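TlmII (Streptoalloteichus hindustanus, PDB 4HVM) is a condensation-domain protein of tallysomycin biosynthesis that probably binds a phosphopantetheine arm, its own reaction being unspecified. Local coordinates at residues A33-A38 against A140-L145; Y151-A156 against S291-L296. All coordinates share one frame; numbering follows the deposited sequence.

Contact 1 (A33-A38 against A140-L145)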
ATOM      1  N   ALA A  33      -5.378   8.949 -11.629  1.00 27.67           N
ATOM      2  CA  ALA A  33      -5.167   7.508 -11.640  1.00 27.44           C
ATOM      3  C   ALA A  33      -4.088   7.093 -10.640  1.00 28.87           C
ATOM      4  O   ALA A  33      -3.977   5.919 -10.284  1.00 37.74           O
ATOM      5  CB  ALA A  33      -4.805   7.038 -13.038  1.00 20.42           C
ATOM      6  N   ALA A  34      -3.295   8.060 -10.189  1.00 20.13           N
ATOM      7  CA  ALA A  34      -2.216   7.781  -9.246  1.00 19.09           C
ATOM      8  C   ALA A  34      -2.760   7.430  -7.869  1.00 27.01           C
ATOM      9  O   ALA A  34      -2.054   6.854  -7.041  1.00 38.94           O
ATOM     10  CB  ALA A  34      -1.272   8.964  -9.150  1.00 16.55           C
ATOM     11  N   ALA A  35      -4.016   7.790  -7.624  1.00 18.48           N
ATOM     12  CA  ALA A  35      -4.642   7.533  -6.335  1.00 20.07           C
ATOM     13  C   ALA A  35      -5.338   6.181  -6.299  1.00 24.73           C
ATOM     14  O   ALA A  35      -5.900   5.795  -5.275  1.00 26.31           O
ATOM     15  CB  ALA A  35      -5.639   8.631  -6.013  1.00 20.35           C
ATOM     16  N   PHE A  36      -5.300   5.461  -7.415  1.00 21.00           N
ATOM     17  CA  PHE A  36      -6.071   4.229  -7.540  1.00 14.86           C
ATOM     18  C   PHE A  36      -5.223   2.965  -7.518  1.00 16.80           C
ATOM     19  O   PHE A  36      -4.095   2.945  -8.009  1.00 20.34           O
ATOM     20  CB  PHE A  36      -6.947   4.257  -8.799  1.00 13.13           C
ATOM     21  CG  PHE A  36      -8.224   5.018  -8.622  1.00 21.95           C
ATOM     22  CD1 PHE A  36      -8.236   6.397  -8.718  1.00 14.88           C
ATOM     23  CD2 PHE A  36      -9.411   4.357  -8.343  1.00 13.86           C
ATOM     24  CE1 PHE A  36      -9.404   7.109  -8.546  1.00 16.19           C
ATOM     25  CE2 PHE A  36     -10.587   5.062  -8.168  1.00 19.85           C
ATOM     26  CZ  PHE A  36     -10.582   6.442  -8.271  1.00 18.42           C
ATOM     27  N   ALA A  37      -5.792   1.911  -6.943  1.00 17.12           N
ATOM     28  CA  ALA A  37      -5.145   0.611  -6.883  1.00 16.16           C
ATOM     29  C   ALA A  37      -6.188  -0.459  -7.157  1.00 17.55           C
ATOM     30  O   ALA A  37      -7.378  -0.245  -6.922  1.00 17.53           O
ATOM     31  CB  ALA A  37      -4.517   0.394  -5.518  1.00  7.42           C
ATOM     32  N   ALA A  38      -5.747  -1.613  -7.644  1.00 17.50           N
ATOM     33  CA  ALA A  38      -6.670  -2.699  -7.951  1.00 10.11           C
ATOM     34  C   ALA A  38      -6.249  -4.021  -7.317  1.00 14.19           C
ATOM     35  O   ALA A  38      -5.097  -4.433  -7.425  1.00 23.50           O
ATOM     36  CB  ALA A  38      -6.812  -2.857  -9.456  1.00  9.61           C
ATOM     37  N   ALA A 140     -10.082   1.142  -6.331  1.00 10.11           N
ATOM     38  CA  ALA A 140     -10.445   2.151  -5.343  1.00 12.73           C
ATOM     39  C   ALA A 140      -9.436   3.275  -5.147  1.00 15.35           C
ATOM     40  O   ALA A 140      -8.227   3.077  -5.253  1.00 22.99           O
ATOM     41  CB  ALA A 140     -10.744   1.484  -4.009  1.00 11.31           C
ATOM     42  N   HIS A 141      -9.964   4.456  -4.848  1.00 15.09           N
ATOM     43  CA  HIS A 141      -9.158   5.611  -4.480  1.00 17.03           C
ATOM     44  C   HIS A 141      -8.530   5.344  -3.116  1.00 17.84           C
ATOM     45  O   HIS A 141      -9.197   4.843  -2.208  1.00 28.22           O
ATOM     46  CB  HIS A 141     -10.057   6.845  -4.417  1.00 24.28           C
ATOM     47  CG  HIS A 141      -9.317   8.145  -4.450  1.00 22.69           C
ATOM     48  ND1 HIS A 141      -8.582   8.611  -3.382  1.00 19.99           N
ATOM     49  CD2 HIS A 141      -9.217   9.087  -5.417  1.00 18.81           C
ATOM     50  CE1 HIS A 141      -8.055   9.781  -3.693  1.00 17.88           C
ATOM     51  NE2 HIS A 141      -8.423  10.092  -4.922  1.00 14.65           N
ATOM     52  N   GLN A 142      -7.251   5.676  -2.971  1.00 14.66           N
ATOM     53  CA  GLN A 142      -6.508   5.348  -1.755  1.00 17.78           C
ATOM     54  C   GLN A 142      -6.950   6.158  -0.535  1.00 22.41           C
ATOM     55  O   GLN A 142      -6.591   5.830   0.594  1.00 33.08           O
ATOM     56  CB  GLN A 142      -5.003   5.524  -1.974  1.00 11.19           C
ATOM     57  CG  GLN A 142      -4.577   6.966  -2.188  1.00 30.69           C
ATOM     58  CD  GLN A 142      -3.090   7.170  -1.981  1.00 30.29           C
ATOM     59  OE1 GLN A 142      -2.289   6.949  -2.889  1.00 31.17           O
ATOM     60  NE2 GLN A 142      -2.714   7.596  -0.780  1.00 33.50           N
HETATM   61  N   MSE A 143      -7.720   7.217  -0.767  1.00 16.24           N
HETATM   62  CA  MSE A 143      -8.233   8.040   0.323  1.00 18.79           C
HETATM   63  C   MSE A 143      -9.529   7.469   0.890  1.00 21.74           C
HETATM   64  O   MSE A 143     -10.128   8.041   1.802  1.00 20.60           O
HETATM   65  CB  MSE A 143      -8.453   9.479  -0.145  1.00 18.68           C
HETATM   66  CG  MSE A 143      -7.172  10.268  -0.338  1.00 15.79           C
HETATM   67 SE   MSE A 143      -7.497  12.088  -0.941  0.75 41.13          SE
HETATM   68  CE  MSE A 143      -8.809  12.611   0.398  1.00 53.41           C
ATOM     69  N   LEU A 144      -9.959   6.342   0.335  1.00 12.76           N
ATOM     70  CA  LEU A 144     -11.132   5.638   0.830  1.00 20.15           C
ATOM     71  C   LEU A 144     -10.740   4.274   1.373  1.00 19.32           C
ATOM     72  O   LEU A 144     -11.162   3.887   2.458  1.00 29.16           O
ATOM     73  CB  LEU A 144     -12.175   5.472  -0.279  1.00 12.94           C
ATOM     74  CG  LEU A 144     -12.887   6.738  -0.760  1.00 13.75           C
ATOM     75  CD1 LEU A 144     -14.071   6.376  -1.638  1.00 13.97           C
ATOM     76  CD2 LEU A 144     -13.332   7.586   0.418  1.00 14.71           C
ATOM     77  N   LEU A 145      -9.927   3.549   0.611  1.00 17.80           N
ATOM     78  CA  LEU A 145      -9.498   2.212   1.001  1.00 18.04           C
ATOM     79  C   LEU A 145      -7.981   2.069   0.933  1.00 19.11           C
ATOM     80  O   LEU A 145      -7.374   2.344  -0.101  1.00 21.52           O
ATOM     81  CB  LEU A 145     -10.147   1.169   0.091  1.00 18.69           C
ATOM     82  CG  LEU A 145     -11.670   1.222  -0.044  1.00 18.36           C
ATOM     83  CD1 LEU A 145     -12.162   0.132  -0.982  1.00 16.47           C
ATOM     84  CD2 LEU A 145     -12.332   1.099   1.314  1.00 15.47           C
TER
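H141, packed against A35 and F36, and Q142, bonded to A35, stand where the HHxxxDG motif of condensation domains begins; sequence suggests that Q142 replaces the second histidine, the one usually regarded as catalytic. The contact lies where antiparallel strands 36-44 and 133-141 meet. A37 and A140 form the hydrogen-bonded pair, A37 N giving to A140 O (3.2 Å) and A140 N to A37 O (3.1 Å). F36 and H141 form the next, non-hydrogen-bonded pair, and beyond it Q142 N binds A35 O (2.7 Å) as the strand turns off. H141 has CG anti to its backbone N (chi1 -163°), which sets one face of the imidazole against A35: A35 CB lies over it, 3.5 Å from the ring centroid. The imidazole turns an edge to the F36 face in an offset edge-to-face pair, planes at 77°, while H141 CB sits over the phenyl, 4.2 Å from its centroid. M143 N donates in the imidazole plane to ND1 (3.1 Å). Without the phenyl, as with an alanine at F36, H141 CB and backbone N would probably lose their cover and the imidazole edge its aromatic partner. Together, M143 N, A35 and F36 limit how the imidazole turns.

Contact 2 (Y151-A156 against S291-L296)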
ATOM      1  N   TYR A 151      -9.206  -5.775   0.594  1.00 18.80           N
ATOM      2  CA  TYR A 151      -9.538  -7.182   0.779  1.00 17.23           C
ATOM      3  C   TYR A 151     -10.660  -7.377   1.796  1.00 20.80           C
ATOM      4  O   TYR A 151     -11.375  -8.381   1.759  1.00 22.19           O
ATOM      5  CB  TYR A 151      -8.296  -7.974   1.181  1.00 12.50           C
ATOM      6  CG  TYR A 151      -7.350  -8.224   0.034  1.00 23.23           C
ATOM      7  CD1 TYR A 151      -7.732  -9.020  -1.035  1.00 16.36           C
ATOM      8  CD2 TYR A 151      -6.075  -7.678   0.020  1.00 11.46           C
ATOM      9  CE1 TYR A 151      -6.876  -9.260  -2.088  1.00 18.51           C
ATOM     10  CE2 TYR A 151      -5.208  -7.914  -1.032  1.00 23.17           C
ATOM     11  CZ  TYR A 151      -5.615  -8.707  -2.082  1.00 21.08           C
ATOM     12  OH  TYR A 151      -4.760  -8.947  -3.131  1.00 23.62           O
HETATM   13  N   MSE A 152     -10.809  -6.421   2.708  1.00 23.66           N
HETATM   14  CA  MSE A 152     -11.926  -6.435   3.646  1.00 14.35           C
HETATM   15  C   MSE A 152     -13.228  -6.313   2.866  1.00 21.48           C
HETATM   16  O   MSE A 152     -14.171  -7.080   3.075  1.00 27.44           O
HETATM   17  CB  MSE A 152     -11.814  -5.289   4.656  1.00 14.46           C
HETATM   18  CG  MSE A 152     -10.622  -5.392   5.593  1.00 27.41           C
HETATM   19 SE   MSE A 152     -10.664  -4.062   7.021  0.76 34.50          SE
HETATM   20  CE  MSE A 152     -12.145  -4.811   8.034  1.00 17.73           C
ATOM     21  N   VAL A 153     -13.260  -5.349   1.949  1.00 16.68           N
ATOM     22  CA  VAL A 153     -14.434  -5.113   1.120  1.00 16.45           C
ATOM     23  C   VAL A 153     -14.724  -6.312   0.225  1.00 22.51           C
ATOM     24  O   VAL A 153     -15.866  -6.760   0.130  1.00 28.84           O
ATOM     25  CB  VAL A 153     -14.272  -3.848   0.248  1.00 13.15           C
ATOM     26  CG1 VAL A 153     -15.420  -3.725  -0.744  1.00 13.51           C
ATOM     27  CG2 VAL A 153     -14.196  -2.613   1.123  1.00 16.13           C
ATOM     28  N   LEU A 154     -13.685  -6.831  -0.426  1.00 22.46           N
ATOM     29  CA  LEU A 154     -13.827  -7.996  -1.295  1.00 23.43           C
ATOM     30  C   LEU A 154     -14.309  -9.213  -0.514  1.00 22.64           C
ATOM     31  O   LEU A 154     -15.132  -9.989  -1.003  1.00 20.47           O
ATOM     32  CB  LEU A 154     -12.505  -8.315  -1.998  1.00 13.08           C
ATOM     33  CG  LEU A 154     -12.052  -7.346  -3.092  1.00 12.13           C
ATOM     34  CD1 LEU A 154     -10.711  -7.769  -3.671  1.00 15.60           C
ATOM     35  CD2 LEU A 154     -13.101  -7.252  -4.185  1.00 12.43           C
ATOM     36  N   GLY A 155     -13.789  -9.376   0.698  1.00 24.41           N
ATOM     37  CA  GLY A 155     -14.203 -10.469   1.558  1.00 21.95           C
ATOM     38  C   GLY A 155     -15.645 -10.314   1.995  1.00 27.63           C
ATOM     39  O   GLY A 155     -16.385 -11.294   2.091  1.00 34.75           O
ATOM     40  N   ALA A 156     -16.045  -9.073   2.255  1.00 17.37           N
ATOM     41  CA  ALA A 156     -17.404  -8.777   2.697  1.00 25.20           C
ATOM     42  C   ALA A 156     -18.445  -9.120   1.631  1.00 28.00           C
ATOM     43  O   ALA A 156     -19.565  -9.519   1.953  1.00 31.77           O
ATOM     44  CB  ALA A 156     -17.522  -7.314   3.101  1.00 17.96           C
ATOM     45  N   SER A 291     -11.680  -3.297  13.503  1.00 31.76           N
ATOM     46  CA  SER A 291     -11.733  -3.740  12.117  1.00 32.86           C
ATOM     47  C   SER A 291     -12.423  -2.678  11.261  1.00 30.42           C
ATOM     48  O   SER A 291     -13.564  -2.847  10.830  1.00 27.41           O
ATOM     49  CB  SER A 291     -12.453  -5.084  12.007  1.00 20.86           C
ATOM     50  OG  SER A 291     -13.690  -5.052  12.694  1.00 64.46           O
ATOM     51  N   VAL A 292     -11.718  -1.577  11.026  1.00 28.29           N
ATOM     52  CA  VAL A 292     -12.294  -0.436  10.326  1.00 25.15           C
ATOM     53  C   VAL A 292     -11.960  -0.454   8.841  1.00 27.48           C
ATOM     54  O   VAL A 292     -10.799  -0.587   8.461  1.00 31.44           O
ATOM     55  CB  VAL A 292     -11.787   0.895  10.923  1.00 22.48           C
ATOM     56  CG1 VAL A 292     -12.323   2.081  10.133  1.00 25.20           C
ATOM     57  CG2 VAL A 292     -12.178   1.002  12.385  1.00 22.88           C
ATOM     58  N   VAL A 293     -12.985  -0.327   8.005  1.00 29.11           N
ATOM     59  CA  VAL A 293     -12.778  -0.154   6.573  1.00 27.49           C
ATOM     60  C   VAL A 293     -12.544   1.323   6.294  1.00 22.22           C
ATOM     61  O   VAL A 293     -13.427   2.148   6.523  1.00 28.68           O
ATOM     62  CB  VAL A 293     -13.995  -0.642   5.751  1.00 31.61           C
ATOM     63  CG1 VAL A 293     -13.871  -0.223   4.293  1.00 19.82           C
ATOM     64  CG2 VAL A 293     -14.138  -2.147   5.855  1.00 20.61           C
ATOM     65  N   GLY A 294     -11.348   1.649   5.813  1.00 19.05           N
ATOM     66  CA  GLY A 294     -10.991   3.024   5.515  1.00 16.63           C
ATOM     67  C   GLY A 294      -9.497   3.281   5.486  1.00 15.21           C
ATOM     68  O   GLY A 294      -8.696   2.362   5.670  1.00 33.25           O
ATOM     69  N   PRO A 295      -9.111   4.543   5.254  1.00 15.07           N
ATOM     70  CA  PRO A 295      -7.700   4.941   5.217  1.00 13.95           C
ATOM     71  C   PRO A 295      -7.082   5.039   6.609  1.00 22.39           C
ATOM     72  O   PRO A 295      -7.258   6.047   7.295  1.00 26.59           O
ATOM     73  CB  PRO A 295      -7.746   6.322   4.562  1.00 14.42           C
ATOM     74  CG  PRO A 295      -9.091   6.858   4.917  1.00 21.44           C
ATOM     75  CD  PRO A 295     -10.015   5.672   4.966  1.00 20.14           C
ATOM     76  N   LEU A 296      -6.354   4.002   7.010  1.00 19.62           N
ATOM     77  CA  LEU A 296      -5.687   3.981   8.305  1.00 18.88           C
ATOM     78  C   LEU A 296      -4.244   3.485   8.183  1.00 19.71           C
ATOM     79  O   LEU A 296      -3.656   3.000   9.149  1.00 26.36           O
ATOM     80  CB  LEU A 296      -6.476   3.120   9.295  1.00 12.86           C
ATOM     81  CG  LEU A 296      -7.804   3.719   9.769  1.00 17.10           C
ATOM     82  CD1 LEU A 296      -8.509   2.767  10.712  1.00 22.40           C
ATOM     83  CD2 LEU A 296      -7.585   5.070  10.437  1.00 14.32           C
TER
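M152, a selenomethionine, leaves helix 147-161 with CG beside its backbone N (chi1 -65°), runs extended through chi2 and bends at chi3 (71°), which lays its end along S291, V292 and V293. The terminal CE comes to 3.7 Å from S291 O and 4.0 Å from S291 CB, and SE lies 3.8 Å from V292 O. Alongside, V293 CG2 is 4.0 Å from M152 CE and 4.1 Å from M152 CB, the two side chains sliding past each other in opposite directions. V293 uses its other branch on the next helix residue: with CG1 anti to the backbone N (chi1 170°), that methyl meets V153 CG2 at 4.0 Å while CG2 of V293 faces M152, the two valines crossing at about a right angle. The contact joins the helix that follows the HHxxxDG-like segment to the loop between helix 283-286 and strand 297-305, an edge strand of the six-stranded sheet within this chain; this brings the two sheet-based halves of the condensation fold together. Polar ties hold the loop around this apolar seam: S149 OG bonds to G294 N, D146 OD2 to L296 N, and R284 NE to V292 O. Y170 lies against M152.

How the contacts relate
Contact 1 is partly buried and contact 2 buried, yet they adjoin, their centres about 13 Å apart. Strand 133-141, in contact 1, is followed directly in the chain by helix 147-161, in contact 2, and L145, at the end of the turn between them, touches V153 and V293: its CD2 lies 3.6 Å from V293 CG1. P295 packs on the carbonyl oxygens of M143 and L144. Their chemistry differs with place. Within the five-stranded sheet, contact 1 relies on backbone hydrogen bonds and aromatic packing about H141; at the seam between the halves, contact 2 meets through valine methyls and a selenomethionine end laid against loop carbonyls, with no hydrogen bonds between its two segments.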